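Local atomic coordinates of TRAP dicarboxylate transporter-DctP subunit (Rhodobacter sphaeroides, PDB entry 4PE3), a protein that probably binds a small organic acid in the periplasm and delivers it to a TRAP-type membrane transporter, as other solute-binding proteins of its family do. Residues T94-F99 with P104-I109; E199-L204 with N226-H231; A212-S215 with V219-D222; K318-G321 with A326-V329. All coordinates share one frame; numbering follows the deposited sequence. Where two conformers were deposited one is given.

Interaction 1: T94-F99 with P104-I109; sequences TDTSYF and PAFGLI
S97 and G107 bring the two backbones closest, 4.7 Å between their CA atoms, where the turn after strand 91-95 passes helix 104-110 near its N-terminal part. No hydrogen bond crosses. The ring of F106 carries the contact. F99 CB sits over one face of this ring, 4.2 Å from its centroid and 18° off the normal, a CH-pi contact. T96 CG2 comes to the ring edge, in its plane, 3.8 Å from F106 CD1. With CG2 anti to the backbone N (T96 OG1 at chi1 -59°), the methyl meets the ring and the hydroxyl goes to E244 in a hydrogen bond. The backbone O of F99 lies against F106 CD2 at 3.3 Å. This is the connection that leads from strand 91-95, in the mixed five-strand sheet of a periplasmic binding protein, into helix 104-110. Strand 91-95 runs out into a 3-10 segment at 96-98, and D95 shapes the exit: its OD1 accepts from S97 N at 2.9 Å, an Asx turn. With a leucine in place of F106 the flat ring is gone, and F99 CB and the T96 methyl would probably lose their packing surface. I109 CG2 adds a looser contact with T96 CG2 at 4.4 Å. L138 and I139 of helix 131-139 also touch F106, and M135 of the same helix touches T96.

Interaction 2: E199-L204 with N226-H231; sequences EVYTSL and NDIAPH. With ZN (zinc ion), chain I; IMD (imidazole), chain B.
I228 points its CD1 methyl at one face of the Y201 ring. The methyl stands 3.6 Å from the ring centroid and 15° off the normal, a CH-pi contact, shifted somewhat from the centre toward CD2 and CE2. The other branch of I228 follows the ring outward: CG2 reaches Y201 OH at 3.4 Å, a contact of carbon with oxygen. Both branches of the isoleucine therefore lie along the tyrosine, one over the ring and one at the hydroxyl end. The ring extends toward I228 because its CG is anti to the backbone N (chi1 -178°). Replacing Y201 by alanine removes the ring, which would probably leave the I228 CD1 methyl without the face it rests on and open a gap beside CG2. L204 meets the same isoleucine from one helical turn further on. Its side chain crosses that of I228 at about a right angle, with L204 CB 3.8 Å from I228 CD1. The CD1 methyl thus packs against both Y201 and L204. L204 CD1 also approaches A229 CB, more loosely, at 4.4 Å. A229 is where the backbone leaves helical geometry, so the contact covers the end of helix 225-228. Next to I228, D227 OD2 binds a zinc ion at 1.9 Å. No hydrogen bond joins the two segments. The contact is mainly apolar, though I228 carbons also lie against the hydroxyl and backbone oxygens of Y201. M225 touches both Y201 and L204, while V158 of strand 157-159 packs on L204 and A229, so helices 200-206 and 225-228 meet beside the edge strand of the four-strand sheet.

Interaction 3: A212-S215 with V219-D222; sequences ADYS and VNQD. With ZN (zinc ion), chain F; ZN (zinc ion), chain H.
N220 meets the backbone of S215 through both ends of its amide. S215 N donates to N220 OD1 at 3.0 Å, in the carbonyl plane and on a lone pair, with an N-H...O angle of 142°. The return bond, N220 ND2 to S215 O at 3.1 Å, is weak.

Van der Waals contacts lie beside this pair. N220 OD1 also sits at the edge of the Y214 ring, 3.3 Å from CD2. Ring and amide planes are 54° apart. V219 CB lies 3.6 Å from S215 OG. The apolar pair is V219 CG1 with Y214 CE2, at 3.9 Å.

Metal binding engages D213 and the carbonyl of Y214. A zinc ion is bound by D213 OD1 at 2.0 Å, by Y214 O, by two waters and by E155. One of these waters donates to D213 OD2, which also bonds H238. Y214 thus gives its carbonyl to the metal and its ring to the helix.

The contact closes the short turn from strand 211-213 into helix 217-223. V200 of helix 200-206 and M225 of helix 225-228 touch the Y214 side chain. Beside strand 157-159, A156 pairs with the S215 backbone and takes a weak bond from N220 ND2 on its O.

Interaction 4: K318-G321 with A326-V329; sequences KVAG and AQKV
A326 opens the contact by turning its methyl onto the end of the preceding helix. Its CB lies 3.4 Å from V319 O and 3.9 Å from A320 CA. The V319 side chain adds a looser touch, with CG1 4.5 Å from A326 CB. The backbones run close, with A320 CA and Q327 CA 4.1 Å apart, and the alanines A320 and A326 are consistent with so near an approach. The arrangement is an alpha-alpha hairpin: consecutive helices 302-320 and 324-339 joined by a short turn. S323 in that turn accepts a hydrogen bond from A326 N. Q327 comes next and lies alongside A320. Its CB is 3.5 Å from A320 O. The chain leaves with CG anti to the backbone N (chi1 -180°) and bends at chi2 (71°), which brings OE1 to 3.6 Å from A320 CB. The amide nitrogen, NE2, bonds D331 one turn later in the same helix. Q327 N comes within 3.3 Å of A320 O, but the angle is too poor for a hydrogen bond. Further along, V329 packs on A105, L108 and I109 of helix 104-110, and V319 touches P104 of that same helix.

In the fold
From the N terminus, interaction 1 comes first. It closes the short connection between strand 91-95 and helix 104-110. Interaction 2 opens next, at helix 200-206, and closes a longer loop at 226-231. Interaction 3 is nested inside that loop, joining the end of strand 211-213 to helix 217-223. The two touch through V200 and A212, and through a probable hydrogen bond from N226 to Q221. Interaction 4 follows in series and closes the turn between helices 302-320 and 324-339. It packs against interaction 1, where A105 and L108 meet A326. Two clusters result, 1 with 4 and 2 with 3. Interactions 1 and 3 lie on opposite sides of the chain's centre.

Interaction 1: T94-F99 with P104-I109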
# COMPACT_ATOMS: atom_id res chain seq x y z
N THR A 94 1.38 -8.96 -5.86
CA THR A 94 2.68 -8.48 -5.44
C THR A 94 2.74 -6.97 -5.22
O THR A 94 1.84 -6.24 -5.60
CB THR A 94 3.77 -8.91 -6.45
OG1 THR A 94 5.06 -8.76 -5.84
CG2 THR A 94 3.69 -8.09 -7.73
N ASP A 95 3.82 -6.54 -4.60
CA ASP A 95 4.05 -5.16 -4.23
C ASP A 95 4.56 -4.45 -5.45
O ASP A 95 5.68 -4.69 -5.91
CB ASP A 95 5.13 -5.15 -3.14
CG ASP A 95 5.34 -3.80 -2.50
OD1 ASP A 95 5.31 -2.77 -3.20
OD2 ASP A 95 5.59 -3.79 -1.27
N THR A 96 3.75 -3.55 -5.99
CA THR A 96 4.09 -2.84 -7.23
C THR A 96 5.36 -1.98 -7.07
O THR A 96 6.07 -1.72 -8.04
CB THR A 96 2.88 -1.99 -7.69
OG1 THR A 96 1.78 -2.87 -7.91
CG2 THR A 96 3.18 -1.19 -8.96
N SER A 97 5.68 -1.60 -5.84
CA SER A 97 6.89 -0.83 -5.60
C SER A 97 8.16 -1.61 -5.95
O SER A 97 9.21 -1.00 -6.18
CB SER A 97 6.96 -0.36 -4.15
OG SER A 97 7.32 -1.41 -3.30
N TYR A 98 8.07 -2.94 -6.02
CA TYR A 98 9.21 -3.75 -6.40
C TYR A 98 9.76 -3.40 -7.78
O TYR A 98 10.90 -3.72 -8.11
CB TYR A 98 8.82 -5.22 -6.40
CG TYR A 98 8.59 -5.86 -5.05
CD1 TYR A 98 9.11 -5.31 -3.88
CD2 TYR A 98 7.84 -7.01 -4.94
CE1 TYR A 98 8.89 -5.92 -2.64
CE2 TYR A 98 7.62 -7.62 -3.72
CZ TYR A 98 8.14 -7.06 -2.58
OH TYR A 98 7.92 -7.69 -1.37
N PHE A 99 8.95 -2.72 -8.58
CA PHE A 99 9.32 -2.48 -9.97
C PHE A 99 9.73 -1.04 -10.24
O PHE A 99 9.82 -0.63 -11.40
CB PHE A 99 8.17 -2.97 -10.87
CG PHE A 99 7.69 -4.36 -10.51
CD1 PHE A 99 8.56 -5.43 -10.63
CD2 PHE A 99 6.41 -4.59 -10.05
CE1 PHE A 99 8.15 -6.71 -10.27
CE2 PHE A 99 6.00 -5.87 -9.69
CZ PHE A 99 6.87 -6.93 -9.82
N PRO A 104 10.27 5.11 -12.55
CA PRO A 104 9.89 5.68 -11.24
C PRO A 104 8.38 5.79 -11.03
O PRO A 104 7.92 5.92 -9.90
CB PRO A 104 10.52 7.08 -11.24
CG PRO A 104 11.37 7.18 -12.49
CD PRO A 104 11.03 6.04 -13.40
N ALA A 105 7.60 5.74 -12.11
CA ALA A 105 6.15 5.75 -11.98
C ALA A 105 5.65 4.62 -11.09
O ALA A 105 4.63 4.75 -10.41
CB ALA A 105 5.50 5.65 -13.35
N PHE A 106 6.33 3.48 -11.14
CA PHE A 106 5.92 2.34 -10.35
C PHE A 106 5.98 2.66 -8.86
O PHE A 106 5.07 2.30 -8.11
CB PHE A 106 6.77 1.10 -10.68
CG PHE A 106 6.40 0.43 -11.99
CD1 PHE A 106 5.25 -0.33 -12.09
CD2 PHE A 106 7.21 0.56 -13.11
CE1 PHE A 106 4.91 -0.95 -13.28
CE2 PHE A 106 6.88 -0.05 -14.30
CZ PHE A 106 5.73 -0.82 -14.37
N GLY A 107 7.06 3.31 -8.44
CA GLY A 107 7.23 3.68 -7.04
C GLY A 107 6.18 4.68 -6.60
O GLY A 107 5.60 4.59 -5.50
N LEU A 108 5.93 5.65 -7.47
CA LEU A 108 4.99 6.72 -7.14
C LEU A 108 3.54 6.22 -7.04
O LEU A 108 2.84 6.52 -6.07
CB LEU A 108 5.11 7.89 -8.13
CG LEU A 108 4.15 9.04 -7.85
CD1 LEU A 108 4.46 9.69 -6.50
CD2 LEU A 108 4.19 10.08 -8.97
N ILE A 109 3.08 5.45 -8.01
CA ILE A 109 1.72 4.95 -7.94
C ILE A 109 1.55 3.92 -6.81
O ILE A 109 0.48 3.80 -6.21
CB ILE A 109 1.24 4.33 -9.28
CG1 ILE A 109 -0.27 4.26 -9.29
CG2 ILE A 109 1.89 2.94 -9.54
CD1 ILE A 109 -0.84 3.86 -10.65

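Interaction 2: E199-L204 with N226-H231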
# COMPACT_ATOMS: atom_id res chain seq x y z
N GLU A 199 15.38 -2.47 14.87
CA GLU A 199 16.06 -1.53 15.76
C GLU A 199 15.18 -0.35 16.14
O GLU A 199 15.59 0.53 16.89
CB GLU A 199 17.37 -1.05 15.11
CG GLU A 199 18.36 -2.19 14.85
CD GLU A 199 19.66 -1.74 14.22
OE1 GLU A 199 20.16 -0.69 14.64
OE2 GLU A 199 20.15 -2.45 13.32
N VAL A 200 13.95 -0.33 15.66
CA VAL A 200 13.08 0.81 15.93
C VAL A 200 12.73 0.93 17.41
O VAL A 200 12.81 2.01 17.99
CB VAL A 200 11.81 0.74 15.09
CG1 VAL A 200 10.79 1.78 15.51
CG2 VAL A 200 12.19 0.92 13.61
N TYR A 201 12.35 -0.18 18.04
CA TYR A 201 11.90 -0.16 19.43
C TYR A 201 13.01 0.39 20.33
O TYR A 201 12.78 1.32 21.12
CB TYR A 201 11.49 -1.57 19.86
CG TYR A 201 10.95 -1.67 21.27
CD1 TYR A 201 11.80 -1.77 22.36
CD2 TYR A 201 9.60 -1.70 21.50
CE1 TYR A 201 11.31 -1.85 23.64
CE2 TYR A 201 9.09 -1.79 22.79
CZ TYR A 201 9.96 -1.88 23.85
OH TYR A 201 9.48 -1.98 25.14
N THR A 202 14.20 -0.18 20.25
CA THR A 202 15.27 0.26 21.12
C THR A 202 15.68 1.69 20.82
O THR A 202 16.00 2.45 21.73
CB THR A 202 16.50 -0.70 21.07
OG1 THR A 202 16.99 -0.82 19.74
CG2 THR A 202 16.11 -2.06 21.59
N SER A 203 15.64 2.07 19.55
CA SER A 203 16.01 3.43 19.17
C SER A 203 15.04 4.47 19.74
O SER A 203 15.46 5.56 20.11
CB SER A 203 16.10 3.55 17.65
OG SER A 203 17.17 2.76 17.17
N LEU A 204 13.76 4.12 19.79
CA LEU A 204 12.79 4.98 20.48
C LEU A 204 13.15 5.08 21.96
O LEU A 204 13.22 6.16 22.53
CB LEU A 204 11.38 4.42 20.37
CG LEU A 204 10.69 4.65 19.04
CD1 LEU A 204 9.50 3.73 18.86
CD2 LEU A 204 10.24 6.13 18.90
N ASN A 226 3.55 1.52 20.84
CA ASN A 226 2.63 2.53 21.34
C ASN A 226 2.71 2.65 22.85
O ASN A 226 2.28 3.67 23.41
CB ASN A 226 1.21 2.21 20.92
CG ASN A 226 1.03 2.24 19.40
OD1 ASN A 226 1.72 2.97 18.69
ND2 ASN A 226 0.11 1.45 18.92
N ASP A 227 3.26 1.64 23.52
CA ASP A 227 3.45 1.71 24.94
C ASP A 227 4.64 2.60 25.30
O ASP A 227 4.57 3.39 26.24
CB ASP A 227 3.68 0.33 25.55
CG ASP A 227 2.45 -0.54 25.54
OD1 ASP A 227 1.48 -0.31 24.82
OD2 ASP A 227 2.47 -1.52 26.30
N ILE A 228 5.73 2.49 24.54
CA ILE A 228 6.92 3.30 24.78
C ILE A 228 6.84 4.69 24.12
O ILE A 228 7.56 5.61 24.51
CB ILE A 228 8.21 2.56 24.36
CG1 ILE A 228 8.26 2.29 22.87
CG2 ILE A 228 8.35 1.25 25.15
CD1 ILE A 228 9.60 1.77 22.40
N ALA A 229 5.90 4.84 23.19
CA ALA A 229 5.72 6.06 22.40
C ALA A 229 4.22 6.30 22.35
O ALA A 229 3.52 5.81 21.47
CB ALA A 229 6.31 5.88 21.02
N PRO A 230 3.68 7.01 23.36
CA PRO A 230 2.24 6.95 23.64
C PRO A 230 1.38 7.99 22.90
O PRO A 230 0.29 8.27 23.36
CB PRO A 230 2.19 7.12 25.17
CG PRO A 230 3.38 7.97 25.47
CD PRO A 230 4.45 7.60 24.49
N HIS A 231 1.82 8.44 21.74
CA HIS A 231 1.06 9.35 20.91
C HIS A 231 0.97 8.90 19.46
O HIS A 231 1.34 9.63 18.53
CB HIS A 231 1.68 10.76 20.96
CG HIS A 231 1.47 11.45 22.26
ND1 HIS A 231 0.23 11.86 22.69
CD2 HIS A 231 2.34 11.79 23.24
CE1 HIS A 231 0.35 12.43 23.88
NE2 HIS A 231 1.61 12.39 24.24
ZN ZN I . 3.72 -2.24 27.53
N1 IMD B . 21.64 0.37 11.86
C2 IMD B . 21.71 -0.47 10.82
N3 IMD B . 21.38 0.22 9.70
C4 IMD B . 21.12 1.51 10.04
C5 IMD B . 21.28 1.60 11.41

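Interaction 3: A212-S215 with V219-D222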
# COMPACT_ATOMS: atom_id res chain seq x y z
N ALA A 212 8.30 7.10 14.34
CA ALA A 212 8.67 6.14 13.32
C ALA A 212 7.56 5.75 12.40
O ALA A 212 6.42 5.58 12.81
CB ALA A 212 9.20 4.86 13.99
N ASP A 213 7.94 5.59 11.13
CA ASP A 213 7.26 4.66 10.25
C ASP A 213 7.54 3.25 10.75
O ASP A 213 8.69 2.90 10.95
CB ASP A 213 7.84 4.84 8.83
CG ASP A 213 7.28 3.87 7.83
OD1 ASP A 213 7.24 2.66 8.11
OD2 ASP A 213 6.90 4.32 6.72
N TYR A 214 6.50 2.46 10.98
CA TYR A 214 6.68 1.05 11.25
C TYR A 214 5.66 0.32 10.39
O TYR A 214 5.87 0.20 9.14
CB TYR A 214 6.62 0.75 12.76
CG TYR A 214 7.22 -0.60 13.12
CD1 TYR A 214 8.59 -0.82 13.00
CD2 TYR A 214 6.41 -1.64 13.53
CE1 TYR A 214 9.13 -2.06 13.28
CE2 TYR A 214 6.96 -2.89 13.82
CZ TYR A 214 8.30 -3.07 13.71
OH TYR A 214 8.83 -4.30 14.02
N SER A 215 4.51 -0.03 10.96
CA SER A 215 3.52 -0.87 10.29
C SER A 215 2.08 -0.41 10.56
O SER A 215 1.86 0.75 10.95
CB SER A 215 3.74 -2.32 10.71
OG SER A 215 2.93 -3.25 10.01
N VAL A 219 0.06 -4.20 14.42
CA VAL A 219 1.44 -4.59 14.58
C VAL A 219 2.15 -3.64 15.50
O VAL A 219 2.89 -4.09 16.39
CB VAL A 219 2.15 -4.67 13.20
CG1 VAL A 219 3.65 -4.84 13.34
CG2 VAL A 219 1.55 -5.80 12.35
N ASN A 220 1.96 -2.34 15.30
CA ASN A 220 2.64 -1.35 16.14
C ASN A 220 2.30 -1.60 17.60
O ASN A 220 3.19 -1.52 18.49
CB ASN A 220 2.25 0.07 15.75
CG ASN A 220 2.68 0.45 14.36
OD1 ASN A 220 3.41 -0.27 13.69
ND2 ASN A 220 2.19 1.61 13.89
N GLN A 221 1.03 -1.88 17.85
CA GLN A 221 0.52 -2.13 19.19
C GLN A 221 1.09 -3.42 19.78
O GLN A 221 1.60 -3.44 20.90
CB GLN A 221 -1.01 -2.21 19.18
CG GLN A 221 -1.62 -2.34 20.60
CD GLN A 221 -1.39 -1.12 21.50
OE1 GLN A 221 -1.23 -0.01 21.02
NE2 GLN A 221 -1.39 -1.35 22.82
N ASP A 222 1.06 -4.49 19.00
CA ASP A 222 1.57 -5.79 19.47
C ASP A 222 3.05 -5.74 19.79
O ASP A 222 3.52 -6.49 20.66
CB ASP A 222 1.37 -6.86 18.40
CG ASP A 222 0.04 -7.54 18.47
OD1 ASP A 222 -0.79 -7.27 19.35
OD2 ASP A 222 -0.19 -8.40 17.58
ZN ZN F . 6.13 1.37 7.09
ZN ZN H . -1.70 -9.67 17.82
O HOH W 1 6.00 2.33 5.22
O HOH W 2 7.36 -0.16 6.71

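Interaction 4: K318-G321 with A326-V329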
# COMPACT_ATOMS: atom_id res chain seq x y z
N LYS A 318 8.72 16.13 -7.90
CA LYS A 318 10.10 15.83 -8.25
C LYS A 318 10.19 14.48 -8.92
O LYS A 318 10.93 14.29 -9.88
CB LYS A 318 11.00 15.86 -7.02
CG LYS A 318 11.12 17.24 -6.43
CD LYS A 318 11.86 17.22 -5.11
CE LYS A 318 11.85 18.59 -4.45
NZ LYS A 318 12.63 18.56 -3.19
N VAL A 319 9.42 13.52 -8.42
CA VAL A 319 9.42 12.19 -9.00
C VAL A 319 8.78 12.25 -10.39
O VAL A 319 9.22 11.57 -11.30
CB VAL A 319 8.69 11.18 -8.10
CG1 VAL A 319 8.62 9.81 -8.77
CG2 VAL A 319 9.39 11.09 -6.74
N ALA A 320 7.72 13.05 -10.51
CA ALA A 320 7.02 13.22 -11.78
C ALA A 320 7.97 13.64 -12.89
O ALA A 320 7.78 13.24 -14.02
CB ALA A 320 5.90 14.26 -11.62
N GLY A 321 8.97 14.45 -12.57
CA GLY A 321 9.89 14.95 -13.58
C GLY A 321 10.88 13.89 -14.07
O GLY A 321 11.63 14.16 -15.02
N ALA A 326 5.74 8.77 -14.93
CA ALA A 326 5.64 9.31 -13.58
C ALA A 326 4.84 10.61 -13.59
O ALA A 326 4.01 10.85 -12.70
CB ALA A 326 7.01 9.52 -12.95
N GLN A 327 5.06 11.44 -14.61
CA GLN A 327 4.29 12.66 -14.73
C GLN A 327 2.81 12.37 -14.95
O GLN A 327 1.94 13.05 -14.38
CB GLN A 327 4.82 13.50 -15.89
CG GLN A 327 4.08 14.80 -16.08
CD GLN A 327 4.36 15.80 -14.98
OE1 GLN A 327 5.52 16.10 -14.67
NE2 GLN A 327 3.30 16.32 -14.37
N LYS A 328 2.51 11.33 -15.72
CA LYS A 328 1.13 10.94 -15.94
C LYS A 328 0.47 10.43 -14.65
O LYS A 328 -0.68 10.74 -14.38
CB LYS A 328 1.05 9.88 -17.02
CG LYS A 328 -0.35 9.63 -17.54
CD LYS A 328 -0.31 9.01 -18.94
CE LYS A 328 -1.69 8.87 -19.55
NZ LYS A 328 -1.79 7.68 -20.43
N VAL A 329 1.19 9.62 -13.88
CA VAL A 329 0.70 9.20 -12.56
C VAL A 329 0.43 10.44 -11.69
O VAL A 329 -0.65 10.59 -11.11
CB VAL A 329 1.69 8.25 -11.86
CG1 VAL A 329 1.27 8.06 -10.40
CG2 VAL A 329 1.77 6.91 -12.61